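Long-range contacts in angiogenin-1 (Salmo salar, PDB 7BFK), which is a secreted member of the pancreatic ribonuclease family that probably cleaves RNA as an endonuclease: residues N4-H9 and F111-D116; N67-S72 and I104-G109; C40-T45 and C81-G86. All blocks are in the same frame, centred on the assembly; numbering follows the deposited sequence.

Interaction 1: N4-H9 and F111-D116; sequences NQQYNH and FPVHYD
Asn4 sits over the ring of Phe111: Asn4 CB lies 3.4 Å from the Phe111 ring centroid and 5° off the ring normal, a CH-pi contact. With CG of Asn4 anti to its backbone N (chi1 -177°), the amide turns to the helix start as an N-cap. Tyr7 N donates to Asn4 OD1 at 3.3 Å from above the carbonyl plane, and Gln6 N adds a weak bond. Tyr7 crosses Phe111 at about a right angle, with Tyr7 CB 3.6 Å from Phe111 CD1, and runs alongside Pro112, Tyr7 CE1 being 3.7 Å from Pro112 CD. Replacing Phe111 by an alanine would probably leave the capping residue without its aromatic support and open a gap beside Tyr7. Gln6 CB packs 3.6 Å from Val113 CG1. The start of helix 5-14 thus lies across strand 111-113, neighbour of strand 93-108 in the pancreatic ribonuclease fold. His114 CG lies between its backbone N and carbonyl carbon (chi1 75°), which lifts the imidazole toward the helix. Its edge meets the face of His9, ring centroids 4.2 Å apart. In relatives the equivalent of His114 is catalytic; this contact may bear on the auto-inhibition described for the enzyme, which geometry alone cannot establish. Pro112 O is buried and receives just a CA-H...O contact, 3.4 Å from Tyr7 CA; rings and apolar groups thus outweigh polar bonds.

Interaction 2: N67-S72 and I104-G109; sequences NNLVQS and IIACDG
Val70 and Cys107 form the apolar centre, Val70 CG2 resting 3.6 Å from Cys107 SG. The valine's CG1 is anti to its backbone N (chi1 -172°), which leaves CG2 as the methyl that meets the sulfur; that sulfur is joined to Cys58 in a disulfide. Ile105 points to the same sheet face as Val70, and both side chains touch Ile57. Leu69, Gln71, Ile104 and Ala106 occupy the other face. There Leu69 CB lies 4.0 Å from Ile104 CG2, while the branched end of the leucine reaches more loosely to the alanine, Leu69 CD2 being 4.5 Å from Ala106 CB. The backbone evidence identifies an antiparallel ladder within the long, curved sheet of the pancreatic ribonuclease fold: Val70 and Ile105 are a hydrogen-bonded pair, set between the non-hydrogen-bonded pairs Leu69-Ala106 and Gln71-Ile104. Val70 N donates to Ile105 O at 2.8 Å, nearly straight, and Ile105 N returns a bond to Val70 O at 2.9 Å. The two short strand axes make an angle of 129°, well away from 180°, so the two strands are strongly twisted against each other. Just before the strand begins at Leu69, Asn68 O already accepts from Cys107 N at 3.3 Å, a longer but straight bond, and lies 3.5 Å from Ala106 CA in a CA-H...O contact. On the partly exposed polar edge, the extended chain of Gln71 carries OE1 to a weak hydrogen bond with Lys65 NZ.

Interaction 3: C40-T45 and C81-G86; sequences CKLKNT and CTHTGG
Leu42 and His83 pack closely. The two side chains run alongside each other in the same direction, and Leu42 CD2 sits over one face of the imidazole, 3.8 Å from the His83 ring centroid; Gly85 N lies over the opposite face. His83 CG is anti to its backbone N (chi1 163°), and from this position NE2 donates to Gly86 O at 2.8 Å, on a lone pair, which should fix the ring's rotation. The buried part is also tight: Gly86 C is 3.7 Å from Cys40 SG, where there would be little room for a side chain, and the positive phi also suits glycine. His83 N donates to Leu42 O at 2.9 Å, and Asn44 and Cys81 exchange a reciprocal pair, Cys81 N to Asn44 O at 2.9 Å and Asn44 N to Cys81 O at 3.0 Å. Lys41, buried, brings NZ to Asn44 OD1 at 2.7 Å, in the carbonyl plane, and also to Val119 O; in well-studied relatives the equivalent lysine is catalytic. The solvent side, with Leu42 at its exposed margin, is looser. Exposed Lys43 and its non-hydrogen-bonded partner Thr82 barely meet, Lys43 CG being 4.3 Å from Thr82 OG1, and the lysine bends away to a salt bridge with Asp120. Asn44 and Cys81 face Met28 of helix 24-32, disulfides run from Cys40 to Cys92 and from Cys81 to Cys24, and the neighbouring strand 93-108 pairs with strand 76-85, where Thr84 and Gly85 form a classic beta bulge opposite Thr93.

All three contacts reach one antiparallel sheet, and the long strand 93-108 connects them. It pairs with strand 69-72 in interaction 2, with strand 111-113 of interaction 1, and with strand 76-85 of interaction 3. Interactions 1 and 2 are neighbours, with centres about 11 Å apart, and touch through Val113 N and Ala106 O at 2.9 Å, a probable hydrogen bond. Interaction 3 lies across the chain's centre, about 21 Å from interaction 1 and 23 Å from interaction 2, centre to centre. Along the chain, interaction 1 encloses the other two, whose segments alternate, so the N-terminal helix is packed against a late strand and the sheet ties distant parts of the sequence together.

Interaction 1: N4-H9 and F111-D116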
ATOM      1  N   ASN A   4     -13.133  -2.634 -10.814  1.00 34.78           N
ATOM      2  CA  ASN A   4     -13.229  -3.191  -9.449  1.00 32.58           C
ATOM      3  C   ASN A   4     -12.861  -2.042  -8.535  1.00 31.92           C
ATOM      4  O   ASN A   4     -11.679  -1.700  -8.475  1.00 29.61           O
ATOM      5  CB  ASN A   4     -12.367  -4.418  -9.193  1.00 37.87           C
ATOM      6  CG  ASN A   4     -12.604  -4.959  -7.795  1.00 37.54           C
ATOM      7  OD1 ASN A   4     -12.583  -4.206  -6.822  1.00 38.42           O
ATOM      8  ND2 ASN A   4     -12.858  -6.253  -7.688  1.00 39.87           N
ATOM      9  N   GLN A   5     -13.841  -1.464  -7.853  1.00 30.79           N
ATOM     10  CA  GLN A   5     -13.631  -0.260  -7.027  1.00 30.54           C
ATOM     11  C   GLN A   5     -12.571  -0.540  -5.941  1.00 31.28           C
ATOM     12  O   GLN A   5     -11.906   0.418  -5.535  1.00 27.58           O
ATOM     13  CB  GLN A   5     -14.955   0.210  -6.440  1.00 36.21           C
ATOM     14  CG  GLN A   5     -14.871   1.625  -5.890  1.00 45.28           C
ATOM     15  CD  GLN A   5     -14.419   2.610  -6.944  1.00 48.91           C
ATOM     16  OE1 GLN A   5     -13.601   3.495  -6.682  1.00 59.71           O
ATOM     17  NE2 GLN A   5     -14.932   2.446  -8.156  1.00 43.32           N
ATOM     18  N   GLN A   6     -12.446  -1.783  -5.469  1.00 29.79           N
ATOM     19  CA  GLN A   6     -11.444  -2.151  -4.428  1.00 32.13           C
ATOM     20  C   GLN A   6     -10.048  -2.093  -5.043  1.00 26.65           C
ATOM     21  O   GLN A   6      -9.081  -1.771  -4.321  1.00 27.32           O
ATOM     22  CB  GLN A   6     -11.773  -3.495  -3.785  1.00 35.05           C
ATOM     23  CG  GLN A   6     -12.757  -3.334  -2.641  1.00 43.48           C
ATOM     24  CD  GLN A   6     -13.314  -4.629  -2.109  1.00 49.66           C
ATOM     25  OE1 GLN A   6     -13.191  -5.697  -2.722  1.00 48.51           O
ATOM     26  NE2 GLN A   6     -13.969  -4.529  -0.963  1.00 60.15           N
ATOM     27  N   TYR A   7      -9.948  -2.328  -6.342  1.00 28.53           N
ATOM     28  CA  TYR A   7      -8.663  -2.192  -7.082  1.00 27.45           C
ATOM     29  C   TYR A   7      -8.309  -0.706  -7.133  1.00 27.45           C
ATOM     30  O   TYR A   7      -7.171  -0.360  -6.811  1.00 25.84           O
ATOM     31  CB  TYR A   7      -8.732  -2.825  -8.468  1.00 29.13           C
ATOM     32  CG  TYR A   7      -7.465  -2.671  -9.262  1.00 29.75           C
ATOM     33  CD1 TYR A   7      -6.228  -2.844  -8.664  1.00 30.51           C
ATOM     34  CD2 TYR A   7      -7.496  -2.353 -10.612  1.00 31.82           C
ATOM     35  CE1 TYR A   7      -5.053  -2.701  -9.377  1.00 31.84           C
ATOM     36  CE2 TYR A   7      -6.332  -2.231 -11.348  1.00 30.77           C
ATOM     37  CZ  TYR A   7      -5.103  -2.405 -10.727  1.00 34.30           C
ATOM     38  OH  TYR A   7      -3.945  -2.267 -11.432  1.00 35.02           O
ATOM     39  N   ASN A   8      -9.258   0.164  -7.514  1.00 26.24           N
ATOM     40  CA  ASN A   8      -9.019   1.632  -7.531  1.00 25.63           C
ATOM     41  C   ASN A   8      -8.604   2.090  -6.129  1.00 27.22           C
ATOM     42  O   ASN A   8      -7.679   2.912  -6.004  1.00 24.87           O
ATOM     43  CB  ASN A   8     -10.232   2.429  -8.019  1.00 26.75           C
ATOM     44  CG  ASN A   8     -10.468   2.244  -9.501  1.00 30.07           C
ATOM     45  OD1 ASN A   8     -10.963   1.200  -9.939  1.00 28.41           O
ATOM     46  ND2 ASN A   8     -10.090   3.246 -10.278  1.00 34.00           N
ATOM     47  N   HIS A   9      -9.286   1.593  -5.104  1.00 30.15           N
ATOM     48  CA  HIS A   9      -8.976   1.940  -3.695  1.00 30.34           C
ATOM     49  C   HIS A   9      -7.526   1.488  -3.391  1.00 27.25           C
ATOM     50  O   HIS A   9      -6.773   2.256  -2.796  1.00 25.81           O
ATOM     51  CB  HIS A   9     -10.003   1.309  -2.759  1.00 36.36           C
ATOM     52  CG  HIS A   9     -10.113   2.020  -1.450  1.00 44.21           C
ATOM     53  ND1 HIS A   9      -9.081   2.793  -0.940  1.00 51.00           N
ATOM     54  CD2 HIS A   9     -11.089   2.031  -0.521  1.00 52.61           C
ATOM     55  CE1 HIS A   9      -9.434   3.280   0.232  1.00 52.33           C
ATOM     56  NE2 HIS A   9     -10.662   2.820   0.519  1.00 60.29           N
ATOM     57  N   PHE A 111      -7.581  -8.847  -9.643  1.00 37.46           N
ATOM     58  CA  PHE A 111      -7.503  -7.510  -8.987  1.00 39.40           C
ATOM     59  C   PHE A 111      -6.866  -7.517  -7.601  1.00 35.89           C
ATOM     60  O   PHE A 111      -7.375  -8.116  -6.657  1.00 37.41           O
ATOM     61  CB  PHE A 111      -8.899  -6.904  -8.785  1.00 39.11           C
ATOM     62  CG  PHE A 111      -9.652  -6.590 -10.049  1.00 43.67           C
ATOM     63  CD1 PHE A 111      -9.332  -5.474 -10.809  1.00 39.61           C
ATOM     64  CD2 PHE A 111     -10.713  -7.390 -10.463  1.00 43.65           C
ATOM     65  CE1 PHE A 111     -10.033  -5.177 -11.969  1.00 41.40           C
ATOM     66  CE2 PHE A 111     -11.417  -7.087 -11.619  1.00 41.38           C
ATOM     67  CZ  PHE A 111     -11.073  -5.985 -12.373  1.00 42.52           C
ATOM     68  N   PRO A 112      -5.734  -6.801  -7.432  1.00 33.63           N
ATOM     69  CA  PRO A 112      -5.209  -6.506  -6.109  1.00 32.83           C
ATOM     70  C   PRO A 112      -6.304  -5.767  -5.330  1.00 32.76           C
ATOM     71  O   PRO A 112      -6.968  -4.922  -5.926  1.00 33.45           O
ATOM     72  CB  PRO A 112      -4.015  -5.580  -6.376  1.00 32.01           C
ATOM     73  CG  PRO A 112      -3.585  -5.938  -7.781  1.00 33.63           C
ATOM     74  CD  PRO A 112      -4.866  -6.302  -8.511  1.00 34.94           C
ATOM     75  N   VAL A 113      -6.475  -6.092  -4.050  1.00 31.87           N
ATOM     76  CA  VAL A 113      -7.500  -5.464  -3.164  1.00 35.40           C
ATOM     77  C   VAL A 113      -6.952  -5.308  -1.754  1.00 34.78           C
ATOM     78  O   VAL A 113      -6.059  -6.065  -1.370  1.00 40.11           O
ATOM     79  CB  VAL A 113      -8.806  -6.296  -3.150  1.00 35.06           C
ATOM     80  CG1 VAL A 113      -9.515  -6.220  -4.477  1.00 37.06           C
ATOM     81  CG2 VAL A 113      -8.548  -7.746  -2.775  1.00 38.63           C
ATOM     82  N   HIS A 114      -7.524  -4.363  -1.001  1.00 49.35           N
ATOM     83  CA  HIS A 114      -7.268  -4.135   0.446  1.00 55.09           C
ATOM     84  C   HIS A 114      -8.640  -3.947   1.108  1.00 62.51           C
ATOM     85  O   HIS A 114      -9.426  -3.113   0.622  1.00 72.81           O
ATOM     86  CB  HIS A 114      -6.314  -2.951   0.676  1.00 58.84           C
ATOM     87  CG  HIS A 114      -6.964  -1.625   0.457  1.00 71.30           C
ATOM     88  ND1 HIS A 114      -7.580  -0.931   1.480  1.00 77.10           N
ATOM     89  CD2 HIS A 114      -7.132  -0.880  -0.658  1.00 70.60           C
ATOM     90  CE1 HIS A 114      -8.084   0.193   1.005  1.00 77.75           C
ATOM     91  NE2 HIS A 114      -7.823   0.246  -0.300  1.00 75.67           N
ATOM     92  N   TYR A 115      -8.940  -4.727   2.138  1.00 72.89           N
ATOM     93  CA  TYR A 115     -10.248  -4.705   2.836  1.00 73.03           C
ATOM     94  C   TYR A 115     -10.171  -3.815   4.081  1.00 71.98           C
ATOM     95  O   TYR A 115      -9.524  -4.217   5.068  1.00 72.07           O
ATOM     96  CB  TYR A 115     -10.683  -6.132   3.170  1.00 76.72           C
ATOM     97  CG  TYR A 115     -10.952  -7.004   1.969  1.00 79.21           C
ATOM     98  CD1 TYR A 115     -11.902  -6.640   1.028  1.00 80.46           C
ATOM     99  CD2 TYR A 115     -10.298  -8.215   1.793  1.00 80.07           C
ATOM    100  CE1 TYR A 115     -12.178  -7.438  -0.071  1.00 75.62           C
ATOM    101  CE2 TYR A 115     -10.564  -9.028   0.700  1.00 79.72           C
ATOM    102  CZ  TYR A 115     -11.512  -8.639  -0.234  1.00 79.57           C
ATOM    103  OH  TYR A 115     -11.791  -9.419  -1.318  1.00 82.40           O
ATOM    104  N   ASP A 116     -10.805  -2.636   4.011  1.00 71.01           N
ATOM    105  CA  ASP A 116     -10.944  -1.648   5.120  1.00 73.31           C
ATOM    106  C   ASP A 116      -9.755  -0.685   5.162  1.00 69.30           C
ATOM    107  O   ASP A 116      -9.798   0.260   5.981  1.00 62.78           O
ATOM    108  CB  ASP A 116     -11.117  -2.341   6.476  1.00 70.99           C
ATOM    109  CG  ASP A 116     -12.543  -2.779   6.759  1.00 79.28           C
ATOM    110  OD1 ASP A 116     -13.471  -2.106   6.257  1.00 76.31           O
ATOM    111  OD2 ASP A 116     -12.717  -3.791   7.473  1.00 83.93           O
TER

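Interaction 2: N67-S72 and I104-G109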
ATOM      1  N   ASN A  67      -4.656 -17.654   2.359  1.00 64.65           N
ATOM      2  CA  ASN A  67      -5.743 -16.710   2.721  1.00 63.31           C
ATOM      3  C   ASN A  67      -5.800 -15.581   1.692  1.00 65.29           C
ATOM      4  O   ASN A  67      -5.904 -14.402   2.102  1.00 67.37           O
ATOM      5  CB  ASN A  67      -5.554 -16.170   4.141  1.00 67.98           C
ATOM      6  N   ASN A  68      -5.718 -15.941   0.409  1.00 63.88           N
ATOM      7  CA  ASN A  68      -5.817 -15.011  -0.750  1.00 62.84           C
ATOM      8  C   ASN A  68      -4.574 -14.132  -0.854  1.00 50.06           C
ATOM      9  O   ASN A  68      -4.585 -13.232  -1.719  1.00 54.89           O
ATOM     10  CB  ASN A  68      -7.058 -14.120  -0.676  1.00 64.07           C
ATOM     11  CG  ASN A  68      -8.336 -14.873  -0.971  1.00 71.18           C
ATOM     12  OD1 ASN A  68      -8.319 -16.092  -1.153  1.00 70.04           O
ATOM     13  ND2 ASN A  68      -9.446 -14.156  -1.029  1.00 69.52           N
ATOM     14  N   LEU A  69      -3.542 -14.378  -0.042  1.00 47.77           N
ATOM     15  CA  LEU A  69      -2.305 -13.559  -0.081  1.00 39.75           C
ATOM     16  C   LEU A  69      -1.392 -14.077  -1.191  1.00 40.59           C
ATOM     17  O   LEU A  69      -1.199 -15.319  -1.315  1.00 34.31           O
ATOM     18  CB  LEU A  69      -1.605 -13.551   1.281  1.00 43.63           C
ATOM     19  CG  LEU A  69      -2.392 -12.890   2.415  1.00 44.82           C
ATOM     20  CD1 LEU A  69      -1.629 -12.975   3.724  1.00 46.27           C
ATOM     21  CD2 LEU A  69      -2.710 -11.447   2.089  1.00 49.57           C
ATOM     22  N   VAL A  70      -0.847 -13.142  -1.969  1.00 32.71           N
ATOM     23  CA  VAL A  70       0.062 -13.428  -3.098  1.00 32.87           C
ATOM     24  C   VAL A  70       1.318 -12.586  -2.902  1.00 34.72           C
ATOM     25  O   VAL A  70       1.193 -11.378  -2.607  1.00 30.38           O
ATOM     26  CB  VAL A  70      -0.634 -13.133  -4.435  1.00 36.97           C
ATOM     27  CG1 VAL A  70       0.206 -13.593  -5.609  1.00 38.46           C
ATOM     28  CG2 VAL A  70      -2.020 -13.768  -4.483  1.00 42.07           C
ATOM     29  N   GLN A  71       2.474 -13.219  -3.021  1.00 33.35           N
ATOM     30  CA  GLN A  71       3.797 -12.575  -2.923  1.00 31.16           C
ATOM     31  C   GLN A  71       4.293 -12.337  -4.342  1.00 33.95           C
ATOM     32  O   GLN A  71       4.285 -13.290  -5.139  1.00 32.76           O
ATOM     33  CB  GLN A  71       4.714 -13.468  -2.094  1.00 35.74           C
ATOM     34  CG  GLN A  71       6.168 -13.063  -2.098  1.00 35.49           C
ATOM     35  CD  GLN A  71       6.969 -13.949  -1.185  1.00 40.11           C
ATOM     36  OE1 GLN A  71       6.584 -14.210  -0.049  1.00 45.84           O
ATOM     37  NE2 GLN A  71       8.118 -14.379  -1.668  1.00 44.85           N
ATOM     38  N   SER A  72       4.676 -11.114  -4.669  1.00 29.75           N
ATOM     39  CA  SER A  72       5.226 -10.784  -5.997  1.00 29.23           C
ATOM     40  C   SER A  72       6.506 -11.611  -6.229  1.00 32.23           C
ATOM     41  O   SER A  72       7.290 -11.833  -5.268  1.00 27.93           O
ATOM     42  CB  SER A  72       5.464  -9.290  -6.138  1.00 28.66           C
ATOM     43  OG  SER A  72       6.497  -8.885  -5.278  1.00 26.49           O
ATOM     44  N   ILE A 104       3.502  -8.410  -0.552  1.00 27.34           N
ATOM     45  CA  ILE A 104       2.445  -9.407  -0.284  1.00 26.65           C
ATOM     46  C   ILE A 104       1.120  -8.668  -0.264  1.00 28.70           C
ATOM     47  O   ILE A 104       0.945  -7.794   0.578  1.00 25.90           O
ATOM     48  CB  ILE A 104       2.718 -10.182   0.999  1.00 30.39           C
ATOM     49  CG1 ILE A 104       4.145 -10.736   1.026  1.00 30.64           C
ATOM     50  CG2 ILE A 104       1.662 -11.266   1.136  1.00 30.86           C
ATOM     51  CD1 ILE A 104       4.632 -11.134   2.403  1.00 36.98           C
ATOM     52  N   ILE A 105       0.238  -9.018  -1.184  1.00 27.00           N
ATOM     53  CA  ILE A 105      -1.073  -8.348  -1.355  1.00 29.44           C
ATOM     54  C   ILE A 105      -2.168  -9.407  -1.386  1.00 34.80           C
ATOM     55  O   ILE A 105      -1.852 -10.591  -1.446  1.00 30.31           O
ATOM     56  CB  ILE A 105      -1.076  -7.525  -2.650  1.00 29.29           C
ATOM     57  CG1 ILE A 105      -1.060  -8.432  -3.885  1.00 30.63           C
ATOM     58  CG2 ILE A 105       0.073  -6.537  -2.655  1.00 29.75           C
ATOM     59  CD1 ILE A 105      -1.217  -7.696  -5.186  1.00 31.26           C
ATOM     60  N   ALA A 106      -3.403  -8.952  -1.325  1.00 34.46           N
ATOM     61  CA  ALA A 106      -4.605  -9.766  -1.504  1.00 34.69           C
ATOM     62  C   ALA A 106      -5.035  -9.593  -2.954  1.00 37.96           C
ATOM     63  O   ALA A 106      -4.931  -8.455  -3.488  1.00 35.75           O
ATOM     64  CB  ALA A 106      -5.678  -9.336  -0.521  1.00 37.18           C
ATOM     65  N   CYS A 107      -5.399 -10.686  -3.601  1.00 37.28           N
ATOM     66  CA  CYS A 107      -5.938 -10.697  -4.977  1.00 37.97           C
ATOM     67  C   CYS A 107      -7.386 -11.182  -4.937  1.00 41.56           C
ATOM     68  O   CYS A 107      -7.650 -12.178  -4.256  1.00 43.61           O
ATOM     69  CB  CYS A 107      -5.137 -11.613  -5.896  1.00 39.06           C
ATOM     70  SG  CYS A 107      -3.458 -11.019  -6.244  1.00 37.41           S
ATOM     71  N   ASP A 108      -8.277 -10.457  -5.606  1.00 44.94           N
ATOM     72  CA  ASP A 108      -9.683 -10.855  -5.848  1.00 43.52           C
ATOM     73  C   ASP A 108      -9.744 -11.132  -7.340  1.00 42.96           C
ATOM     74  O   ASP A 108      -9.878 -10.165  -8.133  1.00 45.88           O
ATOM     75  CB  ASP A 108     -10.671  -9.785  -5.391  1.00 43.80           C
ATOM     76  CG  ASP A 108     -12.102 -10.298  -5.324  1.00 51.92           C
ATOM     77  OD1 ASP A 108     -12.381 -11.340  -5.940  1.00 48.44           O
ATOM     78  OD2 ASP A 108     -12.908  -9.671  -4.637  1.00 57.38           O
ATOM     79  N   GLY A 109      -9.562 -12.385  -7.728  1.00 43.41           N
ATOM     80  CA  GLY A 109      -9.430 -12.726  -9.149  1.00 41.34           C
ATOM     81  C   GLY A 109      -8.203 -12.025  -9.691  1.00 40.31           C
ATOM     82  O   GLY A 109      -7.142 -12.156  -9.052  1.00 40.02           O
TER

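Interaction 3: C40-T45 and C81-G86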
ATOM      1  N   CYS A  40      -4.390   8.481  13.302  1.00 43.43           N
ATOM      2  CA  CYS A  40      -3.122   8.379  12.543  1.00 41.33           C
ATOM      3  C   CYS A  40      -2.926   6.909  12.173  1.00 38.48           C
ATOM      4  O   CYS A  40      -2.819   6.094  13.102  1.00 38.04           O
ATOM      5  CB  CYS A  40      -1.939   8.854  13.368  1.00 43.86           C
ATOM      6  SG  CYS A  40      -2.121  10.537  14.019  1.00 48.68           S
ATOM      7  N   LYS A  41      -2.959   6.561  10.893  1.00 36.66           N
ATOM      8  CA  LYS A  41      -2.663   5.165  10.481  1.00 34.33           C
ATOM      9  C   LYS A  41      -1.212   4.903  10.921  1.00 27.11           C
ATOM     10  O   LYS A  41      -0.372   5.801  10.739  1.00 28.12           O
ATOM     11  CB  LYS A  41      -2.937   4.969   8.987  1.00 32.50           C
ATOM     12  CG  LYS A  41      -2.977   3.512   8.560  1.00 32.52           C
ATOM     13  CD  LYS A  41      -3.229   3.305   7.090  1.00 34.24           C
ATOM     14  CE  LYS A  41      -3.289   1.844   6.735  1.00 36.05           C
ATOM     15  NZ  LYS A  41      -3.302   1.653   5.278  1.00 46.33           N
ATOM     16  N   LEU A  42      -0.930   3.764  11.551  1.00 26.98           N
ATOM     17  CA  LEU A  42       0.400   3.506  12.185  1.00 27.56           C
ATOM     18  C   LEU A  42       1.466   3.231  11.128  1.00 26.98           C
ATOM     19  O   LEU A  42       2.651   3.399  11.448  1.00 26.96           O
ATOM     20  CB  LEU A  42       0.287   2.357  13.191  1.00 29.06           C
ATOM     21  CG  LEU A  42      -0.586   2.683  14.404  1.00 30.70           C
ATOM     22  CD1 LEU A  42      -0.809   1.483  15.288  1.00 29.52           C
ATOM     23  CD2 LEU A  42       0.004   3.846  15.197  1.00 36.28           C
ATOM     24  N   LYS A  43       1.065   2.778   9.938  1.00 24.82           N
ATOM     25  CA  LYS A  43       2.005   2.509   8.840  1.00 27.17           C
ATOM     26  C   LYS A  43       1.253   2.436   7.521  1.00 27.25           C
ATOM     27  O   LYS A  43       0.076   2.012   7.514  1.00 28.23           O
ATOM     28  CB  LYS A  43       2.722   1.177   9.083  1.00 27.35           C
ATOM     29  CG  LYS A  43       3.786   0.812   8.071  1.00 26.95           C
ATOM     30  CD  LYS A  43       4.625  -0.386   8.519  1.00 24.86           C
ATOM     31  CE  LYS A  43       3.792  -1.624   8.775  1.00 26.10           C
ATOM     32  NZ  LYS A  43       3.390  -2.282   7.509  1.00 24.78           N
ATOM     33  N   ASN A  44       1.915   2.838   6.451  1.00 26.64           N
ATOM     34  CA  ASN A  44       1.400   2.620   5.086  1.00 25.97           C
ATOM     35  C   ASN A  44       2.589   2.452   4.161  1.00 24.57           C
ATOM     36  O   ASN A  44       3.525   3.226   4.274  1.00 27.78           O
ATOM     37  CB  ASN A  44       0.467   3.713   4.598  1.00 28.69           C
ATOM     38  CG  ASN A  44      -0.349   3.229   3.423  1.00 27.89           C
ATOM     39  OD1 ASN A  44      -1.314   2.506   3.622  1.00 27.99           O
ATOM     40  ND2 ASN A  44       0.013   3.665   2.221  1.00 27.55           N
ATOM     41  N   THR A  45       2.527   1.441   3.306  1.00 23.83           N
ATOM     42  CA  THR A  45       3.564   1.109   2.310  1.00 24.70           C
ATOM     43  C   THR A  45       3.054   1.478   0.903  1.00 24.73           C
ATOM     44  O   THR A  45       1.945   1.020   0.509  1.00 25.73           O
ATOM     45  CB  THR A  45       3.969  -0.361   2.435  1.00 23.35           C
ATOM     46  OG1 THR A  45       4.241  -0.653   3.814  1.00 24.82           O
ATOM     47  CG2 THR A  45       5.146  -0.714   1.564  1.00 23.64           C
ATOM     48  N   CYS A  81       5.922   4.646   5.231  1.00 29.60           N
ATOM     49  CA  CYS A  81       5.615   5.765   6.152  1.00 30.93           C
ATOM     50  C   CYS A  81       5.185   5.155   7.486  1.00 29.11           C
ATOM     51  O   CYS A  81       4.142   4.451   7.536  1.00 28.85           O
ATOM     52  CB  CYS A  81       4.566   6.689   5.553  1.00 34.06           C
ATOM     53  SG  CYS A  81       5.083   7.370   3.958  1.00 36.58           S
ATOM     54  N   THR A  82       5.977   5.377   8.527  1.00 28.98           N
ATOM     55  CA  THR A  82       5.769   4.784   9.867  1.00 29.54           C
ATOM     56  C   THR A  82       5.477   5.888  10.878  1.00 29.30           C
ATOM     57  O   THR A  82       6.233   6.888  10.926  1.00 32.78           O
ATOM     58  CB  THR A  82       6.978   3.946  10.312  1.00 28.50           C
ATOM     59  OG1 THR A  82       7.311   3.022   9.263  1.00 33.55           O
ATOM     60  CG2 THR A  82       6.696   3.188  11.593  1.00 30.37           C
ATOM     61  N   HIS A  83       4.397   5.714  11.620  1.00 30.80           N
ATOM     62  CA  HIS A  83       3.975   6.609  12.723  1.00 33.03           C
ATOM     63  C   HIS A  83       5.083   6.697  13.781  1.00 37.76           C
ATOM     64  O   HIS A  83       5.658   5.641  14.145  1.00 34.09           O
ATOM     65  CB  HIS A  83       2.687   6.066  13.331  1.00 33.46           C
ATOM     66  CG  HIS A  83       2.370   6.618  14.682  1.00 34.78           C
ATOM     67  ND1 HIS A  83       2.887   6.066  15.843  1.00 34.39           N
ATOM     68  CD2 HIS A  83       1.552   7.623  15.062  1.00 36.14           C
ATOM     69  CE1 HIS A  83       2.410   6.732  16.885  1.00 38.10           C
ATOM     70  NE2 HIS A  83       1.588   7.697  16.422  1.00 37.11           N
ATOM     71  N   THR A  84       5.372   7.900  14.276  1.00 34.48           N
ATOM     72  CA  THR A  84       6.315   8.116  15.406  1.00 38.13           C
ATOM     73  C   THR A  84       5.584   8.835  16.553  1.00 40.05           C
ATOM     74  O   THR A  84       6.073   8.730  17.685  1.00 37.61           O
ATOM     75  CB  THR A  84       7.586   8.851  14.965  1.00 41.46           C
ATOM     76  OG1 THR A  84       7.209  10.086  14.358  1.00 43.85           O
ATOM     77  CG2 THR A  84       8.423   8.048  13.992  1.00 43.84           C
ATOM     78  N   GLY A  85       4.446   9.496  16.272  1.00 42.03           N
ATOM     79  CA  GLY A  85       3.662  10.242  17.283  1.00 42.56           C
ATOM     80  C   GLY A  85       2.301  10.693  16.786  1.00 42.56           C
ATOM     81  O   GLY A  85       2.091  10.781  15.544  1.00 41.87           O
ATOM     82  N   GLY A  86       1.398  10.951  17.732  1.00 44.73           N
ATOM     83  CA  GLY A  86       0.028  11.423  17.492  1.00 44.46           C
ATOM     84  C   GLY A  86      -1.001  10.307  17.531  1.00 52.11           C
ATOM     85  O   GLY A  86      -0.661   9.150  17.183  1.00 45.74           O
TER